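PDB 6XJ9: agarase from Pseudoalteromonas fuliginea, which probably hydrolyses the beta-1,4 linkages of agarose and its oligosaccharides, as a family 50 glycoside hydrolase of a marine bacterium. Local coordinates for residues K221-F226 against N362-L367; S155-N160 against Q358-L363. One frame throughout, in Å; residues are numbered along the deposited sequence.

Contact 1 (K221-F226 against N362-L367); sequences KIVDEF and NLFEWL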
ATOM      1  N   LYS A 221     -13.152 -21.112  18.029  1.00 28.59           N
ATOM      2  CA  LYS A 221     -11.978 -21.437  17.236  1.00 27.79           C
ATOM      3  C   LYS A 221     -11.643 -20.296  16.276  1.00 26.90           C
ATOM      4  O   LYS A 221     -11.460 -20.510  15.074  1.00 23.39           O
ATOM      5  CB  LYS A 221     -12.161 -22.810  16.579  1.00 30.46           C
ATOM      6  CG  LYS A 221     -12.325 -23.951  17.575  1.00 31.02           C
ATOM      7  CD  LYS A 221     -11.867 -25.294  17.052  1.00 34.79           C
ATOM      8  CE  LYS A 221     -12.908 -25.992  16.212  1.00 38.39           C
ATOM      9  NZ  LYS A 221     -12.347 -27.208  15.568  1.00 43.00           N
ATOM     10  N   ILE A 222     -11.533 -19.086  16.847  1.00 24.34           N
ATOM     11  CA  ILE A 222     -11.239 -17.882  16.083  1.00 23.64           C
ATOM     12  C   ILE A 222      -9.728 -17.662  15.985  1.00 21.76           C
ATOM     13  O   ILE A 222      -9.278 -16.839  15.193  1.00 23.02           O
ATOM     14  CB  ILE A 222     -11.988 -16.662  16.671  1.00 22.42           C
ATOM     15  CG1 ILE A 222     -11.656 -16.429  18.147  1.00 21.53           C
ATOM     16  CG2 ILE A 222     -13.485 -16.826  16.448  1.00 23.01           C
ATOM     17  CD1 ILE A 222     -12.186 -15.108  18.712  1.00 20.40           C
ATOM     18  N   VAL A 223      -8.955 -18.412  16.779  1.00 23.62           N
ATOM     19  CA  VAL A 223      -7.497 -18.320  16.798  1.00 23.53           C
ATOM     20  C   VAL A 223      -6.893 -19.622  16.260  1.00 24.10           C
ATOM     21  O   VAL A 223      -7.339 -20.705  16.640  1.00 25.67           O
ATOM     22  CB  VAL A 223      -6.994 -18.027  18.226  1.00 23.13           C
ATOM     23  CG1 VAL A 223      -5.523 -17.651  18.245  1.00 23.40           C
ATOM     24  CG2 VAL A 223      -7.813 -16.936  18.900  1.00 22.87           C
ATOM     25  N   ASP A 224      -5.890 -19.517  15.372  1.00 23.99           N
ATOM     26  CA  ASP A 224      -5.165 -20.690  14.881  1.00 24.21           C
ATOM     27  C   ASP A 224      -3.933 -20.933  15.750  1.00 25.24           C
ATOM     28  O   ASP A 224      -3.765 -20.284  16.782  1.00 25.15           O
ATOM     29  CB  ASP A 224      -4.852 -20.623  13.383  1.00 24.72           C
ATOM     30  CG  ASP A 224      -3.760 -19.627  13.011  1.00 24.18           C
ATOM     31  OD1 ASP A 224      -3.014 -19.199  13.909  1.00 26.16           O
ATOM     32  OD2 ASP A 224      -3.668 -19.276  11.831  1.00 25.39           O
ATOM     33  N   GLU A 225      -3.069 -21.867  15.324  1.00 25.68           N
ATOM     34  CA  GLU A 225      -1.962 -22.305  16.163  1.00 26.51           C
ATOM     35  C   GLU A 225      -0.857 -21.250  16.189  1.00 24.95           C
ATOM     36  O   GLU A 225       0.056 -21.353  17.007  1.00 23.35           O
ATOM     37  CB  GLU A 225      -1.418 -23.669  15.716  1.00 27.97           C
ATOM     38  CG  GLU A 225      -0.611 -23.616  14.430  1.00 28.55           C
ATOM     39  CD  GLU A 225      -1.421 -23.850  13.167  1.00 32.87           C
ATOM     40  OE1 GLU A 225      -2.626 -23.497  13.164  1.00 34.17           O
ATOM     41  OE2 GLU A 225      -0.850 -24.392  12.182  1.00 32.40           O
ATOM     42  N   PHE A 226      -0.940 -20.263  15.278  1.00 23.96           N
ATOM     43  CA  PHE A 226       0.051 -19.195  15.188  1.00 24.63           C
ATOM     44  C   PHE A 226      -0.447 -17.936  15.905  1.00 23.96           C
ATOM     45  O   PHE A 226       0.234 -16.909  15.913  1.00 23.64           O
ATOM     46  CB  PHE A 226       0.396 -18.883  13.732  1.00 23.28           C
ATOM     47  CG  PHE A 226       0.973 -20.042  12.954  1.00 25.02           C
ATOM     48  CD1 PHE A 226       2.236 -20.542  13.249  1.00 25.09           C
ATOM     49  CD2 PHE A 226       0.241 -20.647  11.943  1.00 24.81           C
ATOM     50  CE1 PHE A 226       2.758 -21.614  12.536  1.00 27.77           C
ATOM     51  CE2 PHE A 226       0.762 -21.722  11.229  1.00 26.58           C
ATOM     52  CZ  PHE A 226       2.018 -22.207  11.530  1.00 26.77           C
ATOM     53  N   ASN A 362     -12.564 -21.985  24.411  1.00 29.96           N
ATOM     54  CA  ASN A 362     -13.062 -22.370  23.095  1.00 30.61           C
ATOM     55  C   ASN A 362     -12.638 -21.399  21.991  1.00 28.59           C
ATOM     56  O   ASN A 362     -12.862 -21.676  20.810  1.00 26.16           O
ATOM     57  CB  ASN A 362     -14.569 -22.635  23.119  1.00 34.64           C
ATOM     58  CG  ASN A 362     -14.893 -23.939  23.821  1.00 38.77           C
ATOM     59  OD1 ASN A 362     -14.260 -24.962  23.560  1.00 38.34           O
ATOM     60  ND2 ASN A 362     -15.876 -23.912  24.710  1.00 39.23           N
ATOM     61  N   LEU A 363     -12.008 -20.278  22.370  1.00 26.64           N
ATOM     62  CA  LEU A 363     -11.466 -19.339  21.395  1.00 25.34           C
ATOM     63  C   LEU A 363     -10.404 -20.016  20.531  1.00 23.92           C
ATOM     64  O   LEU A 363     -10.254 -19.662  19.370  1.00 25.30           O
ATOM     65  CB  LEU A 363     -10.828 -18.143  22.111  1.00 24.87           C
ATOM     66  CG  LEU A 363     -11.740 -17.254  22.958  1.00 25.28           C
ATOM     67  CD1 LEU A 363     -10.889 -16.375  23.866  1.00 24.32           C
ATOM     68  CD2 LEU A 363     -12.661 -16.398  22.093  1.00 24.05           C
ATOM     69  N   PHE A 364      -9.662 -20.968  21.117  1.00 23.69           N
ATOM     70  CA  PHE A 364      -8.386 -21.435  20.592  1.00 23.39           C
ATOM     71  C   PHE A 364      -8.514 -22.784  19.882  1.00 25.30           C
ATOM     72  O   PHE A 364      -9.011 -23.753  20.473  1.00 25.16           O
ATOM     73  CB  PHE A 364      -7.370 -21.500  21.739  1.00 22.10           C
ATOM     74  CG  PHE A 364      -7.177 -20.186  22.461  1.00 22.52           C
ATOM     75  CD1 PHE A 364      -6.534 -19.122  21.839  1.00 22.52           C
ATOM     76  CD2 PHE A 364      -7.652 -20.004  23.753  1.00 22.57           C
ATOM     77  CE1 PHE A 364      -6.365 -17.910  22.494  1.00 24.09           C
ATOM     78  CE2 PHE A 364      -7.481 -18.795  24.415  1.00 23.41           C
ATOM     79  CZ  PHE A 364      -6.844 -17.747  23.781  1.00 25.05           C
ATOM     80  N   GLU A 365      -8.034 -22.846  18.626  1.00 26.61           N
ATOM     81  CA  GLU A 365      -7.911 -24.103  17.887  1.00 27.52           C
ATOM     82  C   GLU A 365      -6.887 -25.025  18.549  1.00 30.52           C
ATOM     83  O   GLU A 365      -7.051 -26.241  18.507  1.00 28.53           O
ATOM     84  CB  GLU A 365      -7.495 -23.896  16.427  1.00 28.22           C
ATOM     85  CG  GLU A 365      -8.655 -23.593  15.493  1.00 27.77           C
ATOM     86  CD  GLU A 365      -8.353 -23.434  14.012  1.00 29.31           C
ATOM     87  OE1 GLU A 365      -7.170 -23.245  13.635  1.00 29.32           O
ATOM     88  OE2 GLU A 365      -9.318 -23.466  13.228  1.00 29.57           O
ATOM     89  N   TRP A 366      -5.837 -24.441  19.155  1.00 29.62           N
ATOM     90  CA  TRP A 366      -4.696 -25.190  19.668  1.00 30.01           C
ATOM     91  C   TRP A 366      -4.027 -24.414  20.798  1.00 29.85           C
ATOM     92  O   TRP A 366      -3.743 -23.228  20.664  1.00 30.87           O
ATOM     93  CB  TRP A 366      -3.693 -25.487  18.536  1.00 30.75           C
ATOM     94  CG  TRP A 366      -2.344 -25.991  18.963  1.00 31.84           C
ATOM     95  CD1 TRP A 366      -1.956 -27.297  19.080  1.00 31.83           C
ATOM     96  CD2 TRP A 366      -1.182 -25.203  19.302  1.00 32.89           C
ATOM     97  NE1 TRP A 366      -0.645 -27.377  19.475  1.00 30.91           N
ATOM     98  CE2 TRP A 366      -0.145 -26.110  19.626  1.00 34.26           C
ATOM     99  CE3 TRP A 366      -0.917 -23.829  19.384  1.00 33.42           C
ATOM    100  CZ2 TRP A 366       1.128 -25.682  20.010  1.00 33.48           C
ATOM    101  CZ3 TRP A 366       0.341 -23.406  19.764  1.00 33.36           C
ATOM    102  CH2 TRP A 366       1.351 -24.323  20.070  1.00 34.10           C
ATOM    103  N   LEU A 367      -3.797 -25.107  21.912  1.00 30.55           N
ATOM    104  CA  LEU A 367      -2.820 -24.720  22.913  1.00 31.04           C
ATOM    105  C   LEU A 367      -1.900 -25.920  23.091  1.00 32.08           C
ATOM    106  O   LEU A 367      -2.346 -27.050  22.916  1.00 32.53           O
ATOM    107  CB  LEU A 367      -3.551 -24.403  24.220  1.00 30.61           C
ATOM    108  CG  LEU A 367      -4.367 -23.112  24.241  1.00 29.49           C
ATOM    109  CD1 LEU A 367      -5.056 -22.946  25.590  1.00 28.00           C
ATOM    110  CD2 LEU A 367      -3.480 -21.911  23.937  1.00 29.42           C
TER
HETATM  111  O   HOH W   1     -11.653 -22.253  13.155  1.00 29.60           O
HETATM  112  O   HOH W   2      -5.122 -21.520  18.957  1.00 18.59           O
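E365, K221 and V223 carry most of the meeting of K221-F226 with N362-L367. The E365 side chain crosses that of K221 at about a right angle, E365 CG packing on K221 CB at 3.8 Å. Beyond CG the glutamate runs extended (chi2 -177°), which brings OE2 to water 1; this water donates to E365 OE2 and to K221 O, both at 2.6 Å, and so ties the carboxylate to the opposing backbone. E365 OE1 faces E225 OE1 at 4.6 Å, a proximity of like charges that may raise the proton affinity of either group.

V223 makes a single beta bridge with F364: V223 N donates to L363 O and E365 N returns a bond to V223 O at 3.0 Å (158° at the hydrogen). L363 O also takes a weak bond from I222 N, while K221 N donates to N362 O at 2.9 Å. V223 and F364 lie side by side, V223 CB 3.8 Å from F364 CD1. At the far end E225 CB rests against W366 CE3.

The pair joins the loop after strand 199-210 to the loop after helix 358-361; W366 packs on helix 397-406 and strand 392-395, and F364 on T315 of strand 315-320.

Contact 2 (S155-N160 against Q358-L363); sequences SGLRSN and QVRKNL
An ST turn in the loop between strands 128-134 and 169-174 meets the short helix 358-361 here, S155 O receiving the guanidinium of R360. The bond from R360 NH1 to S155 O is 3.0 Å long and nearly straight (162° at the hydrogen). It reaches the oxygen in the carbonyl plane, on a lone pair, and the oxygen in turn lies close to the guanidinium plane, so the bond runs edge-on to the flat group. R360 bends at both chi2 (-65°) and chi3 (-59°), a fold that carries its head back to the turn and lays R360 CD against the same carbonyl oxygen, 3.3 Å from S155 O.

The turn itself is closed by S155 OG, which accepts from L157 N at 3.1 Å and donates to N160 OD1 at 2.5 Å; the serine hydroxyl thereby links the two ends of 155-160. This loop belongs to the carbohydrate-binding-module-like region of the agarase, whereas the helix comes much later in the chain. G156, with its positive phi, follows directly on the residue whose carbonyl the arginine grips.

Apolar packing flanks the polar bond. L157 CD1 approaches R360 NH1 obliquely at 3.5 Å, V359 CG1 comes to 4.2 Å from S155 CA, and L363 CD1 sits 3.5 Å above the centre of one guanidinium face. The arginine has further partners that fix its rotation: R360 NH2 donates to L316 O of strand 315-320, and R360 NH1 also donates to T723 O.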
ATOM      1  N   SER A 155     -16.510 -11.951  26.847  1.00 34.68           N
ATOM      2  CA  SER A 155     -15.598 -12.700  25.996  1.00 31.86           C
ATOM      3  C   SER A 155     -14.148 -12.409  26.381  1.00 29.80           C
ATOM      4  O   SER A 155     -13.251 -13.180  26.051  1.00 25.33           O
ATOM      5  CB  SER A 155     -15.838 -12.370  24.551  1.00 31.83           C
ATOM      6  OG  SER A 155     -15.411 -11.043  24.267  1.00 31.28           O
ATOM      7  N   GLY A 156     -13.930 -11.266  27.041  1.00 26.59           N
ATOM      8  CA  GLY A 156     -12.597 -10.796  27.369  1.00 26.74           C
ATOM      9  C   GLY A 156     -11.890 -10.159  26.171  1.00 25.36           C
ATOM     10  O   GLY A 156     -10.693  -9.900  26.234  1.00 22.12           O
ATOM     11  N   LEU A 157     -12.639  -9.925  25.087  1.00 26.43           N
ATOM     12  CA  LEU A 157     -12.149  -9.204  23.927  1.00 26.95           C
ATOM     13  C   LEU A 157     -12.745  -7.800  23.937  1.00 28.34           C
ATOM     14  O   LEU A 157     -13.964  -7.660  24.002  1.00 29.84           O
ATOM     15  CB  LEU A 157     -12.594  -9.940  22.658  1.00 26.23           C
ATOM     16  CG  LEU A 157     -11.721 -11.107  22.197  1.00 25.04           C
ATOM     17  CD1 LEU A 157     -12.004 -12.371  22.997  1.00 24.35           C
ATOM     18  CD2 LEU A 157     -11.945 -11.372  20.714  1.00 26.65           C
ATOM     19  N   ARG A 158     -11.895  -6.767  23.820  1.00 28.35           N
ATOM     20  CA  ARG A 158     -12.402  -5.399  23.803  1.00 27.40           C
ATOM     21  C   ARG A 158     -13.440  -5.257  22.689  1.00 26.26           C
ATOM     22  O   ARG A 158     -14.515  -4.708  22.915  1.00 23.27           O
ATOM     23  CB  ARG A 158     -11.275  -4.362  23.721  1.00 30.26           C
ATOM     24  CG  ARG A 158     -11.756  -2.916  23.820  1.00 33.16           C
ATOM     25  CD  ARG A 158     -10.906  -2.048  24.732  1.00 37.65           C
ATOM     26  NE  ARG A 158     -11.093  -2.415  26.129  1.00 38.68           N
ATOM     27  CZ  ARG A 158     -10.170  -2.328  27.084  1.00 40.72           C
ATOM     28  NH1 ARG A 158      -8.959  -1.882  26.808  1.00 43.04           N
ATOM     29  NH2 ARG A 158     -10.460  -2.697  28.319  1.00 44.27           N
ATOM     30  N   SER A 159     -13.115  -5.785  21.505  1.00 23.45           N
ATOM     31  CA  SER A 159     -14.063  -5.888  20.408  1.00 24.22           C
ATOM     32  C   SER A 159     -14.120  -7.327  19.897  1.00 25.00           C
ATOM     33  O   SER A 159     -13.084  -7.946  19.641  1.00 22.92           O
ATOM     34  CB  SER A 159     -13.721  -4.923  19.315  1.00 25.61           C
ATOM     35  OG  SER A 159     -14.662  -5.007  18.257  1.00 30.81           O
ATOM     36  N   ASN A 160     -15.353  -7.836  19.751  1.00 23.63           N
ATOM     37  CA  ASN A 160     -15.645  -9.223  19.423  1.00 24.53           C
ATOM     38  C   ASN A 160     -15.648  -9.427  17.907  1.00 23.41           C
ATOM     39  O   ASN A 160     -15.808  -8.478  17.146  1.00 24.37           O
ATOM     40  CB  ASN A 160     -17.048  -9.612  19.916  1.00 25.05           C
ATOM     41  CG  ASN A 160     -17.115 -10.162  21.326  1.00 24.67           C
ATOM     42  OD1 ASN A 160     -16.108 -10.535  21.919  1.00 26.26           O
ATOM     43  ND2 ASN A 160     -18.323 -10.268  21.856  1.00 25.55           N
ATOM     44  N   GLN A 358     -15.074 -21.380  30.028  1.00 32.14           N
ATOM     45  CA  GLN A 358     -15.347 -22.198  28.857  1.00 33.60           C
ATOM     46  C   GLN A 358     -15.262 -21.337  27.598  1.00 32.17           C
ATOM     47  O   GLN A 358     -14.770 -21.795  26.565  1.00 34.22           O
ATOM     48  CB  GLN A 358     -16.710 -22.892  28.969  1.00 33.49           C
ATOM     49  CG  GLN A 358     -16.666 -24.199  29.745  1.00 34.70           C
ATOM     50  CD  GLN A 358     -15.844 -25.267  29.061  1.00 37.26           C
ATOM     51  OE1 GLN A 358     -15.598 -25.226  27.857  1.00 40.46           O
ATOM     52  NE2 GLN A 358     -15.394 -26.239  29.836  1.00 40.72           N
ATOM     53  N   VAL A 359     -15.739 -20.090  27.706  1.00 29.97           N
ATOM     54  CA  VAL A 359     -15.764 -19.172  26.577  1.00 28.93           C
ATOM     55  C   VAL A 359     -14.333 -18.893  26.127  1.00 27.24           C
ATOM     56  O   VAL A 359     -14.064 -18.907  24.927  1.00 30.20           O
ATOM     57  CB  VAL A 359     -16.556 -17.881  26.877  1.00 29.45           C
ATOM     58  CG1 VAL A 359     -16.376 -16.828  25.798  1.00 31.20           C
ATOM     59  CG2 VAL A 359     -18.038 -18.176  27.062  1.00 32.27           C
ATOM     60  N   ARG A 360     -13.426 -18.663  27.085  1.00 26.88           N
ATOM     61  CA  ARG A 360     -12.025 -18.424  26.751  1.00 26.89           C
ATOM     62  C   ARG A 360     -11.395 -19.677  26.142  1.00 25.95           C
ATOM     63  O   ARG A 360     -10.717 -19.592  25.122  1.00 25.31           O
ATOM     64  CB  ARG A 360     -11.205 -17.933  27.949  1.00 24.18           C
ATOM     65  CG  ARG A 360     -11.604 -16.564  28.488  1.00 23.80           C
ATOM     66  CD  ARG A 360     -11.366 -15.399  27.539  1.00 24.14           C
ATOM     67  NE  ARG A 360      -9.970 -15.264  27.136  1.00 23.69           N
ATOM     68  CZ  ARG A 360      -9.492 -14.288  26.362  1.00 25.11           C
ATOM     69  NH1 ARG A 360     -10.282 -13.317  25.925  1.00 24.50           N
ATOM     70  NH2 ARG A 360      -8.209 -14.272  26.053  1.00 24.89           N
ATOM     71  N   LYS A 361     -11.608 -20.835  26.770  1.00 27.76           N
ATOM     72  CA  LYS A 361     -10.998 -22.066  26.285  1.00 29.63           C
ATOM     73  C   LYS A 361     -11.306 -22.240  24.798  1.00 30.12           C
ATOM     74  O   LYS A 361     -10.408 -22.532  24.013  1.00 29.77           O
ATOM     75  CB  LYS A 361     -11.423 -23.278  27.125  1.00 31.06           C
ATOM     76  CG  LYS A 361     -10.917 -24.630  26.627  1.00 31.96           C
ATOM     77  CD  LYS A 361     -11.549 -25.812  27.348  1.00 34.29           C
ATOM     78  CE  LYS A 361     -11.336 -27.143  26.652  1.00 36.26           C
ATOM     79  NZ  LYS A 361     -11.752 -27.103  25.227  1.00 39.25           N
ATOM     80  N   ASN A 362     -12.564 -21.985  24.411  1.00 29.96           N
ATOM     81  CA  ASN A 362     -13.062 -22.370  23.095  1.00 30.61           C
ATOM     82  C   ASN A 362     -12.638 -21.399  21.991  1.00 28.59           C
ATOM     83  O   ASN A 362     -12.862 -21.676  20.810  1.00 26.16           O
ATOM     84  CB  ASN A 362     -14.569 -22.635  23.119  1.00 34.64           C
ATOM     85  CG  ASN A 362     -14.893 -23.939  23.821  1.00 38.77           C
ATOM     86  OD1 ASN A 362     -14.260 -24.962  23.560  1.00 38.34           O
ATOM     87  ND2 ASN A 362     -15.876 -23.912  24.710  1.00 39.23           N
ATOM     88  N   LEU A 363     -12.008 -20.278  22.370  1.00 26.64           N
ATOM     89  CA  LEU A 363     -11.466 -19.339  21.395  1.00 25.34           C
ATOM     90  C   LEU A 363     -10.404 -20.016  20.531  1.00 23.92           C
ATOM     91  O   LEU A 363     -10.254 -19.662  19.370  1.00 25.30           O
ATOM     92  CB  LEU A 363     -10.828 -18.143  22.111  1.00 24.87           C
ATOM     93  CG  LEU A 363     -11.740 -17.254  22.958  1.00 25.28           C
ATOM     94  CD1 LEU A 363     -10.889 -16.375  23.866  1.00 24.32           C
ATOM     95  CD2 LEU A 363     -12.661 -16.398  22.093  1.00 24.05           C
TER

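Overall arrangement
Contacts 1 and 2 are neighbours, their centres about 11 Å apart, and both draw on the chain around N362 and L363. Helix 358-361 serves contact 2, and the loop that follows it serves contact 1, so one continuous run meets two separate earlier parts of the chain, 155-160 and 221-226. These two also touch directly: I222 CD1 lies 4.2 Å from L157 CD2, which with L363 makes a small apolar cluster shared by both contacts. T723 is a further common neighbour, packing on V223 and F364 in contact 1 and accepting from R360 in contact 2. Contact 2 is the more buried, and contact 1 the more water-linked.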